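Local coordinates for protein leucine aminopeptidase A1, chloroplastic (Solanum lycopersicum, PDB 5D8N) that catalyses the release of N-terminal amino acids, preferably leucine, from peptides as a magnesium-dependent homohexamer, regulates wound signalling and has a role in insect defence, at residues L302-G307 and E357-A362; S345-H350 and E524-N529; T378-N383 and D469-G474; K406-A411 and Q496-D501. The protein carries 1 engineered substitution. One frame throughout, in Å; residues are numbered along the deposited sequence.

How the contacts relate
Following the chain from the N terminus, 302-307 opens first and is closed by 357-362 in contact 1. Before that happens 345-350 has passed by, and it waits for the C-terminal residues 524-529, so contacts 1 and 2 cross; they share strand 347-358, one near each end. Contact 3 (378-383 with 469-474) and contact 4 (406-411 with 496-501) both fall within the long span of contact 2 and cross each other. Contacts 1 and 4 pair strands of the same mixed sheet, and contact 2 lays the last helix on it, touching contact 4 where N529 OD1 lies 2.8 Å from K406 NZ. Contact 3 belongs to a separate small sheet.

Contact 1: L302-G307 and E357-A362; sequences LTFDSG and ENMISA
With CG anti to the backbone N in both D305 (chi1 -163°) and N358 (chi1 178°), which project from the same face of a short parallel pairing, the carboxylate and amide meet, N358 ND2 donating to D305 OD1 at 3.2 Å. The pairing joins the ends of strands 293-305 and 347-358, neighbours in the mixed sheet of the M17 catalytic domain; D305 is a known ligand of both magnesium ions of the enzyme. Carboxylate and amide planes stand 48° apart, and the amide nitrogen comes in on the syn side of OD1 but well out of the carboxylate plane. From the opposite face G307 N reaches the same oxygen, also at 3.2 Å, closing an Asx turn. Two donors thus grip D305 OD1 and probably restrain the rotation of a metal-binding group, although G307 itself is poorly ordered.

The backbone fastens just beside this. N358 N gives a nearly straight 2.8 Å bond to F304 O, and N358 O accepts from S306 OG at 2.8 Å, with a weaker bond from S306 N.

F304 and E357 lie on the other face of the pairing. The side chain of M359 crosses that of F304 at about a right angle, bringing SD obliquely to 5.1 Å from the ring centroid, a Met-aromatic contact. R366 of the second subunit packs on F304 and forms a salt bridge with E357 OE1. A water bridges the segments, accepting from T303 OG1 at 2.7 Å and donating to E357 OE1 at 2.7 Å.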
loop_
_atom_site.group_PDB
_atom_site.type_symbol
_atom_site.label_atom_id
_atom_site.label_comp_id
_atom_site.label_asym_id
_atom_site.label_seq_id
_atom_site.Cartn_x
_atom_site.Cartn_y
_atom_site.Cartn_z
ATOM N N LEU A 302 4.698 -12.363 26.123
ATOM C CA LEU A 302 4.080 -13.006 24.968
ATOM C C LEU A 302 5.159 -13.820 24.264
ATOM O O LEU A 302 6.099 -13.271 23.660
ATOM C CB LEU A 302 3.490 -11.951 24.034
ATOM C CG LEU A 302 2.058 -11.558 24.403
ATOM C CD1 LEU A 302 2.049 -10.857 25.741
ATOM C CD2 LEU A 302 1.500 -10.629 23.333
ATOM N N THR A 303 5.005 -15.137 24.362
ATOM C CA THR A 303 5.961 -16.068 23.801
ATOM C C THR A 303 5.835 -16.100 22.279
ATOM O O THR A 303 6.805 -16.299 21.545
ATOM C CB THR A 303 5.743 -17.491 24.365
ATOM O OG1 THR A 303 4.420 -17.955 24.092
ATOM C CG2 THR A 303 5.983 -17.502 25.851
ATOM N N PHE A 304 4.660 -15.699 21.822
ATOM C CA PHE A 304 4.447 -15.294 20.436
ATOM C C PHE A 304 3.376 -14.207 20.389
ATOM O O PHE A 304 2.319 -14.311 21.036
ATOM C CB PHE A 304 3.990 -16.490 19.584
ATOM C CG PHE A 304 3.653 -16.130 18.166
ATOM C CD1 PHE A 304 4.641 -15.819 17.257
ATOM C CD2 PHE A 304 2.332 -16.008 17.770
ATOM C CE1 PHE A 304 4.327 -15.335 16.000
ATOM C CE2 PHE A 304 2.013 -15.536 16.506
ATOM C CZ PHE A 304 3.014 -15.189 15.620
ATOM N N ASP A 305 3.619 -13.223 19.533
ATOM C CA ASP A 305 2.671 -12.138 19.308
ATOM C C ASP A 305 2.176 -12.054 17.861
ATOM O O ASP A 305 2.935 -11.670 16.969
ATOM C CB ASP A 305 3.308 -10.819 19.721
ATOM C CG ASP A 305 2.288 -9.714 19.907
ATOM O OD1 ASP A 305 1.146 -9.887 19.415
ATOM O OD2 ASP A 305 2.648 -8.721 20.581
ATOM N N SER A 306 0.914 -12.444 17.664
ATOM C CA SER A 306 0.201 -12.456 16.377
ATOM C C SER A 306 0.241 -11.118 15.639
ATOM O O SER A 306 0.133 -11.092 14.408
ATOM C CB SER A 306 -1.286 -12.813 16.574
ATOM O OG SER A 306 -1.614 -14.151 16.226
ATOM N N GLY A 307 0.248 -10.020 16.388
ATOM C CA GLY A 307 0.380 -8.694 15.791
ATOM C C GLY A 307 1.792 -8.248 15.451
ATOM O O GLY A 307 2.674 -9.066 15.201
ATOM N N GLU A 357 0.589 -16.878 24.751
ATOM C CA GLU A 357 0.795 -16.602 23.341
ATOM C C GLU A 357 -0.475 -16.030 22.748
ATOM O O GLU A 357 -1.571 -16.279 23.236
ATOM C CB GLU A 357 1.314 -17.817 22.561
ATOM C CG GLU A 357 0.407 -19.020 22.532
ATOM C CD GLU A 357 0.885 -20.138 21.634
ATOM O OE1 GLU A 357 2.007 -20.057 21.064
ATOM O OE2 GLU A 357 0.014 -20.993 21.331
ATOM N N ASN A 358 -0.277 -15.053 21.872
ATOM C CA ASN A 358 -1.378 -14.332 21.257
ATOM C C ASN A 358 -1.691 -14.938 19.887
ATOM O O ASN A 358 -0.982 -14.674 18.913
ATOM C CB ASN A 358 -1.030 -12.844 21.133
ATOM C CG ASN A 358 -2.132 -12.052 20.441
ATOM O OD1 ASN A 358 -3.225 -12.568 20.225
ATOM N ND2 ASN A 358 -1.811 -10.833 20.010
ATOM N N MET A 359 -2.708 -15.783 19.847
ATOM C CA MET A 359 -3.058 -16.563 18.675
ATOM C C MET A 359 -4.421 -16.148 18.086
ATOM O O MET A 359 -5.074 -15.215 18.554
ATOM C CB MET A 359 -3.114 -18.048 19.050
ATOM C CG MET A 359 -1.796 -18.622 19.534
ATOM S SD MET A 359 -0.545 -18.766 18.243
ATOM C CE MET A 359 -0.829 -20.430 17.664
ATOM N N ILE A 360 -4.807 -16.855 17.027
ATOM C CA ILE A 360 -6.076 -16.653 16.339
ATOM C C ILE A 360 -6.867 -17.956 16.305
ATOM O O ILE A 360 -6.374 -18.991 15.826
ATOM C CB ILE A 360 -5.804 -16.203 14.892
ATOM C CG1 ILE A 360 -5.154 -14.818 14.907
ATOM C CG2 ILE A 360 -7.102 -16.179 14.113
ATOM C CD1 ILE A 360 -4.519 -14.432 13.593
ATOM N N SER A 361 -8.085 -17.888 16.837
ATOM C CA SER A 361 -8.956 -19.059 16.921
ATOM C C SER A 361 -10.371 -18.624 17.251
ATOM O O SER A 361 -10.643 -17.452 17.531
ATOM C CB SER A 361 -8.482 -20.008 18.026
ATOM O OG SER A 361 -8.819 -19.496 19.307
ATOM N N ALA A 362 -11.282 -19.582 17.219
ATOM C CA ALA A 362 -12.692 -19.292 17.535
ATOM C C ALA A 362 -12.892 -18.784 18.976
ATOM O O ALA A 362 -13.905 -18.130 19.267
ATOM C CB ALA A 362 -13.546 -20.531 17.280
HETATM O O HOH W 1 4.347 -20.163 22.480
#

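Contact 2: S345-H350 and E524-N529; sequences SRVEVH and EWVLRN
The backbone around V347 passes the C-terminal end of helix 519-527 at a distance, V347 CA and N529 CA being the nearest such pair at 7.3 Å, so side chains do the joining. V526 meets two valines of the strand. Its CG1, trans to the backbone N (chi1 169°), meets V349 CG2 tip to tip at 3.8 Å and also approaches V347 CG2, which comes in obliquely. R346 and V347 were each modelled in two conformers. In the conformer given, V347 CG1 comes within 3.6 Å of N529 O, and R346 NH2 lies 3.2 Å from N529 OXT of the terminal carboxylate in a salt bridge that is doubtful because of the second conformer.

The chain end is also tied down from within. N529 ND2 donates to W525 O at 3.0 Å and sits over one face of the W525 ring, toward its rim, while N529 OD1 accepts from K406 NZ.

This is packing of helix on sheet, away from the annotated sites: W525 lies on L295 and L297 of strand 293-305, V347 on F284 of strand 278-284, and helix 433-446 meets W525 through L435.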
loop_
_atom_site.group_PDB
_atom_site.type_symbol
_atom_site.label_atom_id
_atom_site.label_comp_id
_atom_site.label_asym_id
_atom_site.label_seq_id
_atom_site.Cartn_x
_atom_site.Cartn_y
_atom_site.Cartn_z
ATOM N N SER A 345 21.626 -8.630 50.131
ATOM C CA SER A 345 20.787 -8.409 51.301
ATOM C C SER A 345 20.105 -7.061 51.115
ATOM O O SER A 345 20.388 -6.325 50.162
ATOM C CB SER A 345 21.634 -8.427 52.584
ATOM O OG SER A 345 22.597 -7.381 52.536
ATOM N N ARG A 346 19.200 -6.738 52.028
ATOM C CA ARG A 346 18.551 -5.425 52.055
ATOM C C ARG A 346 17.551 -5.213 50.914
ATOM O O ARG A 346 16.979 -4.129 50.809
ATOM C CB ARG A 346 19.576 -4.279 52.103
ATOM C CG ARG A 346 20.506 -4.306 53.313
ATOM C CD ARG A 346 21.743 -3.426 53.111
ATOM N NE ARG A 346 21.473 -2.173 52.399
ATOM C CZ ARG A 346 22.069 -1.788 51.271
ATOM N NH1 ARG A 346 23.007 -2.536 50.699
ATOM N NH2 ARG A 346 21.713 -0.645 50.700
ATOM N N VAL A 347 17.271 -6.240 50.113
ATOM C CA VAL A 347 16.265 -6.134 49.044
ATOM C C VAL A 347 15.376 -7.373 48.994
ATOM O O VAL A 347 15.797 -8.521 49.193
ATOM C CB VAL A 347 16.849 -5.910 47.626
ATOM C CG1 VAL A 347 17.511 -4.546 47.489
ATOM C CG2 VAL A 347 17.854 -6.998 47.271
ATOM N N GLU A 348 14.119 -7.116 48.671
ATOM C CA GLU A 348 13.182 -8.162 48.320
ATOM C C GLU A 348 12.725 -7.850 46.907
ATOM O O GLU A 348 12.259 -6.744 46.659
ATOM C CB GLU A 348 12.006 -8.183 49.299
ATOM C CG GLU A 348 10.881 -9.145 48.960
ATOM C CD GLU A 348 9.702 -9.044 49.927
ATOM O OE1 GLU A 348 9.907 -9.084 51.157
ATOM O OE2 GLU A 348 8.542 -8.995 49.475
ATOM N N VAL A 349 12.910 -8.787 45.983
ATOM C CA VAL A 349 12.629 -8.519 44.570
ATOM C C VAL A 349 11.609 -9.503 44.036
ATOM O O VAL A 349 11.820 -10.726 44.056
ATOM C CB VAL A 349 13.886 -8.617 43.686
ATOM C CG1 VAL A 349 13.574 -8.191 42.261
ATOM C CG2 VAL A 349 14.986 -7.713 44.212
ATOM N N HIS A 350 10.527 -8.953 43.504
ATOM C CA HIS A 350 9.504 -9.766 42.857
ATOM C C HIS A 350 9.670 -9.728 41.343
ATOM O O HIS A 350 9.876 -8.655 40.759
ATOM C CB HIS A 350 8.137 -9.223 43.243
ATOM C CG HIS A 350 7.867 -9.315 44.706
ATOM N ND1 HIS A 350 7.097 -10.313 45.253
ATOM C CD2 HIS A 350 8.249 -8.529 45.736
ATOM C CE1 HIS A 350 7.088 -10.191 46.567
ATOM N NE2 HIS A 350 7.720 -9.074 46.876
ATOM N N GLU A 524 22.194 -4.089 38.274
ATOM C CA GLU A 524 22.816 -2.904 38.869
ATOM C C GLU A 524 21.786 -2.112 39.645
ATOM O O GLU A 524 22.079 -1.575 40.710
ATOM C CB GLU A 524 23.476 -2.002 37.829
ATOM C CG GLU A 524 24.789 -2.555 37.286
ATOM C CD GLU A 524 25.917 -2.607 38.322
ATOM O OE1 GLU A 524 25.911 -1.793 39.273
ATOM O OE2 GLU A 524 26.871 -3.381 38.087
ATOM N N TRP A 525 20.590 -1.960 39.089
ATOM C CA TRP A 525 19.578 -1.161 39.759
ATOM C C TRP A 525 19.183 -1.782 41.101
ATOM O O TRP A 525 19.007 -1.093 42.099
ATOM C CB TRP A 525 18.337 -1.025 38.868
ATOM C CG TRP A 525 17.205 -0.282 39.520
ATOM C CD1 TRP A 525 17.154 1.055 39.796
ATOM C CD2 TRP A 525 16.005 -0.845 40.042
ATOM N NE1 TRP A 525 15.922 1.381 40.301
ATOM C CE2 TRP A 525 15.222 0.227 40.521
ATOM C CE3 TRP A 525 15.443 -2.126 40.008
ATOM C CZ2 TRP A 525 13.924 0.051 40.992
ATOM C CZ3 TRP A 525 14.162 -2.314 40.513
ATOM C CH2 TRP A 525 13.405 -1.218 40.966
ATOM N N VAL A 526 18.937 -3.087 41.115
ATOM C CA VAL A 526 18.614 -3.784 42.368
ATOM C C VAL A 526 19.707 -3.594 43.411
ATOM O O VAL A 526 19.415 -3.295 44.569
ATOM C CB VAL A 526 18.369 -5.299 42.131
ATOM C CG1 VAL A 526 18.305 -6.075 43.433
ATOM C CG2 VAL A 526 17.076 -5.478 41.357
ATOM N N LEU A 527 20.957 -3.764 42.984
ATOM C CA LEU A 527 22.100 -3.659 43.872
ATOM C C LEU A 527 22.329 -2.260 44.424
ATOM O O LEU A 527 22.835 -2.114 45.533
ATOM C CB LEU A 527 23.365 -4.081 43.149
ATOM C CG LEU A 527 23.453 -5.597 42.955
ATOM C CD1 LEU A 527 24.824 -5.947 42.397
ATOM C CD2 LEU A 527 23.223 -6.335 44.254
ATOM N N ARG A 528 21.916 -1.237 43.681
ATOM C CA ARG A 528 22.145 0.133 44.117
ATOM C C ARG A 528 20.977 0.589 44.982
ATOM O O ARG A 528 20.964 1.700 45.471
ATOM C CB ARG A 528 22.329 1.054 42.914
ATOM C CG ARG A 528 23.732 0.935 42.319
ATOM C CD ARG A 528 23.860 1.253 40.823
ATOM N NE ARG A 528 25.111 0.688 40.301
ATOM C CZ ARG A 528 26.312 1.267 40.399
ATOM N NH1 ARG A 528 26.426 2.536 40.784
ATOM N NH2 ARG A 528 27.407 0.586 40.072
ATOM N N ASN A 529 19.942 -0.231 45.087
ATOM C CA ASN A 529 18.903 0.026 46.076
ATOM C C ASN A 529 19.267 -0.564 47.433
ATOM O O ASN A 529 18.416 -1.090 48.154
ATOM C CB ASN A 529 17.597 -0.604 45.629
ATOM C CG ASN A 529 16.746 0.366 44.854
ATOM O OD1 ASN A 529 15.990 1.137 45.430
ATOM N ND2 ASN A 529 16.848 0.312 43.540
ATOM O OXT ASN A 529 20.454 -0.653 47.746
#

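Contact 3: T378-N383 and D469-G474; sequences TIEVNN and DMINTG
E380 N donates to M470 O at 2.8 Å, the firm point of a short parallel pairing in a small three-stranded sheet, where 378-380 lies between 370-372 and the weakly bonded strand 470-471. The buried face is the tight one: I379 lies alongside M470, its CG2 reaches N472 CB at 3.8 Å, and F486 of helix 479-488 touches all three residues. The I471 side is more open, although E380 there is buried and bonds S465 OG and K323 of the third subunit. T378 N meets D469 OD2 from above the carboxylate plane and D469 N returns a 2.9 Å bond to T378 OG1; F176 O of the third subunit also bonds T378 OG1, and S178 OG of that subunit bonds D469 OD2.

Past the strands, N472 CG lies between its backbone N and carbonyl carbon (chi1 79°), which brings the amide up to N383: ND2 gives a straight 3.0 Å bond to N383 O and also binds A386 O, while OD1 takes N383 N on a lone pair. N382 ND2 donates a straight 2.9 Å bond to T473 O. A leucine in place of N472 would probably leave N383 N and N383 O without these partners and let the loop to the magnesium ligand D385 shift.

N382 OD1 lies 2.7 Å from N472 OD1, uncertainly short; any repulsion is probably offset by N383 N on N472 OD1 and weak bonds from T473 N and N472 N to N382 OD1.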
loop_
_atom_site.group_PDB
_atom_site.type_symbol
_atom_site.label_atom_id
_atom_site.label_comp_id
_atom_site.label_asym_id
_atom_site.label_seq_id
_atom_site.Cartn_x
_atom_site.Cartn_y
_atom_site.Cartn_z
ATOM N N THR A 378 -12.024 -0.556 32.198
ATOM C CA THR A 378 -12.397 -1.220 30.954
ATOM C C THR A 378 -11.615 -0.683 29.774
ATOM O O THR A 378 -11.306 0.525 29.715
ATOM C CB THR A 378 -13.891 -1.032 30.651
ATOM O OG1 THR A 378 -14.228 0.361 30.692
ATOM C CG2 THR A 378 -14.715 -1.743 31.675
ATOM N N ILE A 379 -11.254 -1.589 28.868
ATOM C CA ILE A 379 -10.412 -1.259 27.718
ATOM C C ILE A 379 -11.047 -1.731 26.445
ATOM O O ILE A 379 -11.390 -2.904 26.310
ATOM C CB ILE A 379 -9.034 -1.949 27.829
ATOM C CG1 ILE A 379 -8.368 -1.569 29.150
ATOM C CG2 ILE A 379 -8.130 -1.580 26.665
ATOM C CD1 ILE A 379 -7.477 -2.678 29.668
ATOM N N GLU A 380 -11.312 -0.783 25.560
ATOM C CA GLU A 380 -11.782 -1.116 24.227
ATOM C C GLU A 380 -10.604 -1.443 23.325
ATOM O O GLU A 380 -9.691 -0.640 23.144
ATOM C CB GLU A 380 -12.580 0.027 23.603
ATOM C CG GLU A 380 -13.022 -0.268 22.173
ATOM C CD GLU A 380 -13.794 0.878 21.539
ATOM O OE1 GLU A 380 -13.640 2.065 21.955
ATOM O OE2 GLU A 380 -14.626 0.515 20.676
ATOM N N VAL A 381 -10.589 -2.658 22.810
ATOM C CA VAL A 381 -9.403 -3.125 22.110
ATOM C C VAL A 381 -9.554 -2.728 20.653
ATOM O O VAL A 381 -10.049 -3.496 19.851
ATOM C CB VAL A 381 -9.195 -4.641 22.311
ATOM C CG1 VAL A 381 -7.974 -5.111 21.541
ATOM C CG2 VAL A 381 -9.024 -4.953 23.783
ATOM N N ASN A 382 -9.118 -1.529 20.301
ATOM C CA ASN A 382 -9.259 -1.062 18.929
ATOM C C ASN A 382 -8.179 -1.630 18.010
ATOM O O ASN A 382 -8.319 -1.543 16.787
ATOM C CB ASN A 382 -9.253 0.466 18.842
ATOM C CG ASN A 382 -7.936 1.061 19.310
ATOM O OD1 ASN A 382 -7.441 0.717 20.377
ATOM N ND2 ASN A 382 -7.460 2.077 18.613
ATOM N N ASN A 383 -7.126 -2.213 18.579
ATOM C CA ASN A 383 -6.049 -2.750 17.750
ATOM C C ASN A 383 -5.473 -4.020 18.367
ATOM O O ASN A 383 -4.814 -3.957 19.410
ATOM C CB ASN A 383 -4.954 -1.695 17.615
ATOM C CG ASN A 383 -3.814 -2.121 16.713
ATOM O OD1 ASN A 383 -3.957 -2.958 15.833
ATOM N ND2 ASN A 383 -2.660 -1.525 16.938
ATOM N N ASP A 469 -13.558 2.845 29.278
ATOM C CA ASP A 469 -12.706 3.845 29.941
ATOM C C ASP A 469 -11.611 4.340 28.998
ATOM O O ASP A 469 -11.126 5.429 29.166
ATOM C CB ASP A 469 -12.074 3.316 31.249
ATOM C CG ASP A 469 -13.098 3.047 32.354
ATOM O OD1 ASP A 469 -14.253 3.519 32.271
ATOM O OD2 ASP A 469 -12.827 2.158 33.185
ATOM N N MET A 470 -11.099 3.485 28.127
ATOM C CA MET A 470 -9.975 3.857 27.285
ATOM C C MET A 470 -9.919 2.893 26.130
ATOM O O MET A 470 -10.514 1.814 26.191
ATOM C CB MET A 470 -8.658 3.822 28.048
ATOM C CG MET A 470 -8.174 2.411 28.396
ATOM S SD MET A 470 -6.965 2.354 29.765
ATOM C CE MET A 470 -8.000 2.607 31.189
ATOM N N ILE A 471 -9.185 3.289 25.092
ATOM C CA ILE A 471 -8.807 2.368 24.039
ATOM C C ILE A 471 -7.387 1.883 24.334
ATOM O O ILE A 471 -6.702 2.485 25.145
ATOM C CB ILE A 471 -8.859 3.015 22.637
ATOM C CG1 ILE A 471 -7.898 4.202 22.536
ATOM C CG2 ILE A 471 -10.286 3.421 22.281
ATOM C CD1 ILE A 471 -7.981 4.970 21.226
ATOM N N ASN A 472 -6.919 0.862 23.616
ATOM C CA ASN A 472 -5.595 0.318 23.850
ATOM C C ASN A 472 -4.494 0.899 22.959
ATOM O O ASN A 472 -3.334 0.929 23.365
ATOM C CB ASN A 472 -5.599 -1.213 23.818
ATOM C CG ASN A 472 -5.616 -1.775 22.409
ATOM O OD1 ASN A 472 -6.505 -1.466 21.614
ATOM N ND2 ASN A 472 -4.729 -2.721 22.149
ATOM N N THR A 473 -4.862 1.563 21.873
ATOM C CA THR A 473 -3.880 2.057 20.920
ATOM C C THR A 473 -4.221 3.441 20.393
ATOM O O THR A 473 -5.286 3.652 19.819
ATOM C CB THR A 473 -3.829 1.110 19.710
ATOM O OG1 THR A 473 -3.451 -0.190 20.169
ATOM C CG2 THR A 473 -2.812 1.576 18.712
ATOM N N GLY A 474 -3.308 4.371 20.608
ATOM C CA GLY A 474 -3.480 5.748 20.184
ATOM C C GLY A 474 -2.907 5.948 18.798
ATOM O O GLY A 474 -2.533 4.991 18.131
#

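Contact 4: K406-A411 and Q496-D501; sequences KIIDLA and QWLHLD
D409 faces W497 and H499 across two paired parallel strands, their axes 4.6 Å apart and 9° from parallel. Backbone bonds come first: I407 N, D409 N and A411 N donate to Q496 O, L498 O and L500 O in turn, while L498 and L500 donate back to I407 O and D409 O.

The polar side chains share one carboxylate. With chi1 at 80° the D409 CG sits between its own backbone N and carbonyl carbon, which turns the group toward the other strand. OD1 takes H499 ND1 at 2.7 Å on its syn lone pair, almost in the imidazole plane; OD2 takes W497 NE1 at 2.9 Å, nearly along the C-O axis. With an alanine at this position, both buried ring N-H groups would probably lose their acceptor and the imidazole would be freer to turn. K406 runs alongside Q496, its NZ in a salt bridge with E438.

Apolar contacts line the other face, where L410 CG lies 4.1 Å from L500 CB, covered by helices 519-527 and 433-446; helix 479-488 touches W497 and H499 on the D409 side.

Parallel inner strands with helices packed on both faces are characteristic of the alpha/beta catalytic domain of M17 aminopeptidases; here A411 lies beside the magnesium ligand K300.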
loop_
_atom_site.group_PDB
_atom_site.type_symbol
_atom_site.label_atom_id
_atom_site.label_comp_id
_atom_site.label_asym_id
_atom_site.label_seq_id
_atom_site.Cartn_x
_atom_site.Cartn_y
_atom_site.Cartn_z
ATOM N N LYS A 406 8.849 0.133 44.447
ATOM C CA LYS A 406 9.297 0.551 43.126
ATOM C C LYS A 406 9.084 -0.604 42.144
ATOM O O LYS A 406 9.398 -1.758 42.459
ATOM C CB LYS A 406 10.775 0.950 43.160
ATOM C CG LYS A 406 11.137 2.034 44.172
ATOM C CD LYS A 406 12.633 2.331 44.173
ATOM C CE LYS A 406 13.018 3.294 45.296
ATOM N NZ LYS A 406 14.493 3.522 45.249
ATOM N N ILE A 407 8.652 -0.263 40.932
ATOM C CA ILE A 407 8.500 -1.202 39.824
ATOM C C ILE A 407 9.282 -0.702 38.613
ATOM O O ILE A 407 9.107 0.437 38.180
ATOM C CB ILE A 407 7.022 -1.330 39.413
ATOM C CG1 ILE A 407 6.166 -1.765 40.604
ATOM C CG2 ILE A 407 6.870 -2.336 38.290
ATOM C CD1 ILE A 407 4.685 -1.709 40.324
ATOM N N ILE A 408 9.973 -1.625 37.960
ATOM C CA ILE A 408 10.368 -1.439 36.569
ATOM C C ILE A 408 9.733 -2.503 35.703
ATOM O O ILE A 408 9.883 -3.695 36.003
ATOM C CB ILE A 408 11.900 -1.493 36.394
ATOM C CG1 ILE A 408 12.579 -0.386 37.203
ATOM C CG2 ILE A 408 12.272 -1.364 34.908
ATOM C CD1 ILE A 408 14.088 -0.392 37.114
ATOM N N ASP A 409 9.094 -2.102 34.601
ATOM C CA ASP A 409 8.662 -3.067 33.599
ATOM C C ASP A 409 9.496 -2.919 32.340
ATOM O O ASP A 409 9.950 -1.830 32.017
ATOM C CB ASP A 409 7.171 -2.987 33.275
ATOM C CG ASP A 409 6.841 -1.863 32.314
ATOM O OD1 ASP A 409 7.105 -2.028 31.079
ATOM O OD2 ASP A 409 6.248 -0.858 32.783
ATOM N N LEU A 410 9.764 -4.052 31.702
ATOM C CA LEU A 410 10.418 -4.086 30.403
ATOM C C LEU A 410 9.500 -4.778 29.423
ATOM O O LEU A 410 9.000 -5.874 29.671
ATOM C CB LEU A 410 11.736 -4.852 30.475
ATOM C CG LEU A 410 12.895 -4.060 31.107
ATOM C CD1 LEU A 410 12.726 -4.093 32.608
ATOM C CD2 LEU A 410 14.232 -4.678 30.733
ATOM N N ALA A 411 9.321 -4.131 28.285
ATOM C CA ALA A 411 8.427 -4.636 27.248
ATOM C C ALA A 411 8.857 -4.126 25.873
ATOM O O ALA A 411 9.268 -2.964 25.703
ATOM C CB ALA A 411 7.006 -4.190 27.528
ATOM N N GLN A 496 6.489 3.945 43.007
ATOM C CA GLN A 496 7.333 4.500 41.946
ATOM C C GLN A 496 7.472 3.485 40.815
ATOM O O GLN A 496 7.593 2.290 41.058
ATOM C CB GLN A 496 8.725 4.824 42.468
ATOM C CG GLN A 496 8.758 5.831 43.600
ATOM C CD GLN A 496 10.170 6.313 43.874
ATOM O OE1 GLN A 496 11.126 5.857 43.268
ATOM N NE2 GLN A 496 10.312 7.157 44.863
ATOM N N TRP A 497 7.331 3.938 39.580
ATOM C CA TRP A 497 7.220 3.027 38.456
ATOM C C TRP A 497 7.863 3.629 37.223
ATOM O O TRP A 497 7.682 4.805 36.903
ATOM C CB TRP A 497 5.765 2.664 38.214
ATOM C CG TRP A 497 5.490 2.159 36.817
ATOM C CD1 TRP A 497 5.838 0.932 36.304
ATOM C CD2 TRP A 497 4.969 2.916 35.724
ATOM N NE1 TRP A 497 5.472 0.851 34.997
ATOM C CE2 TRP A 497 4.905 2.045 34.621
ATOM C CE3 TRP A 497 4.349 4.160 35.629
ATOM C CZ2 TRP A 497 4.337 2.417 33.404
ATOM C CZ3 TRP A 497 3.830 4.548 34.395
ATOM C CH2 TRP A 497 3.815 3.675 33.313
ATOM N N LEU A 498 8.677 2.805 36.578
ATOM C CA LEU A 498 9.270 3.132 35.289
ATOM C C LEU A 498 9.050 2.025 34.261
ATOM O O LEU A 498 9.233 0.835 34.539
ATOM C CB LEU A 498 10.761 3.391 35.442
ATOM C CG LEU A 498 11.563 3.796 34.194
ATOM C CD1 LEU A 498 12.695 4.686 34.650
ATOM C CD2 LEU A 498 12.142 2.610 33.459
ATOM N N HIS A 499 8.764 2.464 33.045
ATOM C CA HIS A 499 8.484 1.573 31.920
ATOM C C HIS A 499 9.632 1.706 30.918
ATOM O O HIS A 499 9.967 2.816 30.491
ATOM C CB HIS A 499 7.162 1.976 31.256
ATOM C CG HIS A 499 7.015 1.502 29.849
ATOM N ND1 HIS A 499 6.953 0.172 29.520
ATOM C CD2 HIS A 499 6.777 2.180 28.701
ATOM C CE1 HIS A 499 6.748 0.043 28.222
ATOM N NE2 HIS A 499 6.632 1.250 27.703
ATOM N N LEU A 500 10.193 0.567 30.540
ATOM C CA LEU A 500 11.284 0.549 29.586
ATOM C C LEU A 500 10.860 -0.168 28.307
ATOM O O LEU A 500 10.573 -1.375 28.315
ATOM C CB LEU A 500 12.496 -0.107 30.234
ATOM C CG LEU A 500 13.858 0.220 29.623
ATOM C CD1 LEU A 500 14.205 1.695 29.750
ATOM C CD2 LEU A 500 14.958 -0.638 30.241
ATOM N N ASP A 501 10.721 0.609 27.233
ATOM C CA ASP A 501 10.332 0.088 25.915
ATOM C C ASP A 501 11.607 -0.351 25.189
ATOM O O ASP A 501 12.369 0.463 24.638
ATOM C CB ASP A 501 9.559 1.158 25.126
ATOM C CG ASP A 501 8.773 0.594 23.926
ATOM O OD1 ASP A 501 9.025 -0.556 23.514
ATOM O OD2 ASP A 501 7.874 1.311 23.397
#